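Local coordinates for protein-tyrosine-phosphatase PTP1 (Arabidopsis thaliana, PDB 6KRW) that removes phosphate from phosphotyrosine in proteins, dephosphorylating the MAP kinase MPK6 and, together with MKP1, restraining salicylic acid and camalexin synthesis in plant defence, at residues F160-L165 against V184-T189. Numbering follows the deposited sequence.
Sequences FGNISL and VNYKET
I163 sits between V184 and Y186 on one face of an antiparallel strand pair. Its CG2, anti to the backbone N, meets V184 CG2 at 3.5 Å, while CG1 runs alongside the Y186 ring, 3.8 Å from CD1. I163 faces Y186 and L165 faces V184 in non-hydrogen-bonded pairs; L165 CD1 reaches V184 CB. Between them, S164 and N185 form the hydrogen-bonded pair; S164 N to N185 O is the shorter of its two backbone bonds, 2.8 Å and nearly straight at 166°. Past the strand end, K187 N bonds to N162 O (3.1 Å), and the extended K187 chain carries NZ to G161 O (2.7 Å), gripping the type II' turn F160-I163; NZ also salt-bridges E159. The N162 amide lies nearly coplanar with the E188 carboxylate, ND2 giving OE1 a 3.3 Å bond and OE2 a weak one. Replacing N162 by alanine would probably leave the E188 carboxylate without this donor and freer to swing. The hairpin 163-172/178-186 belongs to the phosphatase domain's mixed sheet, beside edge strand 158-160 and away from the catalytic cysteine. Helix 117-126 packs against the apolar face: I163 and Y186 touch I125, L165 touches W121, and Y186 OH bonds to E122.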
loop_
_atom_site.group_PDB
_atom_site.type_symbol
_atom_site.label_atom_id
_atom_site.label_comp_id
_atom_site.label_asym_id
_atom_site.label_seq_id
_atom_site.Cartn_x
_atom_site.Cartn_y
_atom_site.Cartn_z
ATOM N N PHE A 160 22.740 3.964 -3.918
ATOM C CA PHE A 160 22.440 3.384 -2.590
ATOM C C PHE A 160 23.304 2.145 -2.440
ATOM O O PHE A 160 22.893 1.076 -2.897
ATOM C CB PHE A 160 20.957 3.045 -2.457
ATOM C CG PHE A 160 20.040 4.184 -2.814
ATOM C CD1 PHE A 160 19.691 5.143 -1.871
ATOM C CD2 PHE A 160 19.535 4.297 -4.101
ATOM C CE1 PHE A 160 18.848 6.199 -2.212
ATOM C CE2 PHE A 160 18.680 5.340 -4.434
ATOM C CZ PHE A 160 18.334 6.283 -3.485
ATOM N N GLY A 161 24.493 2.321 -1.876
ATOM C CA GLY A 161 25.513 1.259 -1.839
ATOM C C GLY A 161 25.738 0.697 -3.229
ATOM O O GLY A 161 26.206 1.457 -4.119
ATOM N N ASN A 162 25.334 -0.553 -3.437
ATOM C CA ASN A 162 25.559 -1.296 -4.699
ATOM C C ASN A 162 24.493 -0.937 -5.741
ATOM O O ASN A 162 24.575 -1.474 -6.860
ATOM C CB ASN A 162 25.547 -2.800 -4.422
ATOM C CG ASN A 162 26.183 -3.609 -5.529
ATOM O OD1 ASN A 162 27.027 -3.104 -6.264
ATOM N ND2 ASN A 162 25.782 -4.863 -5.658
ATOM N N ILE A 163 23.531 -0.075 -5.397
ATOM C CA ILE A 163 22.334 0.155 -6.252
ATOM C C ILE A 163 22.399 1.561 -6.859
ATOM O O ILE A 163 22.669 2.543 -6.127
ATOM C CB ILE A 163 21.048 -0.054 -5.437
ATOM C CG1 ILE A 163 20.821 -1.544 -5.173
ATOM C CG2 ILE A 163 19.861 0.585 -6.126
ATOM C CD1 ILE A 163 19.719 -1.843 -4.171
ATOM N N SER A 164 22.119 1.655 -8.155
ATOM C CA SER A 164 21.975 2.960 -8.848
ATOM C C SER A 164 20.521 3.149 -9.287
ATOM O O SER A 164 19.883 2.179 -9.738
ATOM C CB SER A 164 22.919 3.070 -10.005
ATOM O OG SER A 164 22.531 2.197 -11.054
ATOM N N LEU A 165 20.018 4.368 -9.151
ATOM C CA LEU A 165 18.631 4.730 -9.541
ATOM C C LEU A 165 18.655 5.891 -10.535
ATOM O O LEU A 165 19.393 6.861 -10.315
ATOM C CB LEU A 165 17.867 5.119 -8.280
ATOM C CG LEU A 165 16.398 5.483 -8.461
ATOM C CD1 LEU A 165 15.568 4.274 -8.848
ATOM C CD2 LEU A 165 15.852 6.115 -7.194
ATOM N N VAL A 184 16.139 1.049 -11.862
ATOM C CA VAL A 184 17.003 0.658 -10.725
ATOM C C VAL A 184 17.820 -0.562 -11.147
ATOM O O VAL A 184 17.302 -1.420 -11.882
ATOM C CB VAL A 184 16.150 0.406 -9.466
ATOM C CG1 VAL A 184 15.276 -0.832 -9.602
ATOM C CG2 VAL A 184 17.018 0.312 -8.229
ATOM N N ASN A 185 19.064 -0.626 -10.697
ATOM C CA ASN A 185 19.900 -1.821 -10.965
ATOM C C ASN A 185 21.113 -1.812 -10.042
ATOM O O ASN A 185 21.413 -0.767 -9.430
ATOM C CB ASN A 185 20.326 -1.897 -12.434
ATOM C CG ASN A 185 21.200 -0.736 -12.858
ATOM O OD1 ASN A 185 20.723 0.388 -13.014
ATOM N ND2 ASN A 185 22.480 -1.005 -13.062
ATOM N N TYR A 186 21.783 -2.956 -9.954
ATOM C CA TYR A 186 23.123 -3.045 -9.330
ATOM C C TYR A 186 24.166 -2.507 -10.309
ATOM O O TYR A 186 23.939 -2.505 -11.534
ATOM C CB TYR A 186 23.459 -4.484 -8.952
ATOM C CG TYR A 186 22.459 -5.138 -8.036
ATOM C CD1 TYR A 186 22.244 -4.663 -6.750
ATOM C CD2 TYR A 186 21.740 -6.248 -8.448
ATOM C CE1 TYR A 186 21.328 -5.269 -5.908
ATOM C CE2 TYR A 186 20.828 -6.872 -7.613
ATOM C CZ TYR A 186 20.619 -6.378 -6.339
ATOM O OH TYR A 186 19.713 -6.991 -5.520
ATOM N N LYS A 187 25.317 -2.110 -9.785
ATOM C CA LYS A 187 26.386 -1.521 -10.630
ATOM C C LYS A 187 27.094 -2.608 -11.444
ATOM O O LYS A 187 27.700 -2.249 -12.461
ATOM C CB LYS A 187 27.343 -0.707 -9.767
ATOM C CG LYS A 187 26.680 0.515 -9.154
ATOM C CD LYS A 187 27.512 1.194 -8.102
ATOM C CE LYS A 187 26.691 2.162 -7.280
ATOM N NZ LYS A 187 27.480 2.738 -6.165
ATOM N N GLU A 188 27.011 -3.877 -11.040
ATOM C CA GLU A 188 27.536 -4.973 -11.902
ATOM C C GLU A 188 26.473 -5.290 -12.959
ATOM O O GLU A 188 25.455 -5.930 -12.621
ATOM C CB GLU A 188 27.965 -6.197 -11.087
ATOM C CG GLU A 188 26.866 -6.879 -10.280
ATOM C CD GLU A 188 26.722 -6.394 -8.848
ATOM O OE1 GLU A 188 27.203 -5.272 -8.559
ATOM O OE2 GLU A 188 26.119 -7.138 -8.025
ATOM N N THR A 189 26.693 -4.840 -14.189
ATOM C CA THR A 189 25.640 -4.847 -15.236
ATOM C C THR A 189 25.533 -6.243 -15.846
ATOM O O THR A 189 25.856 -6.404 -17.038
ATOM C CB THR A 189 25.901 -3.742 -16.262
ATOM O OG1 THR A 189 27.076 -4.059 -17.010
ATOM C CG2 THR A 189 26.063 -2.394 -15.597
#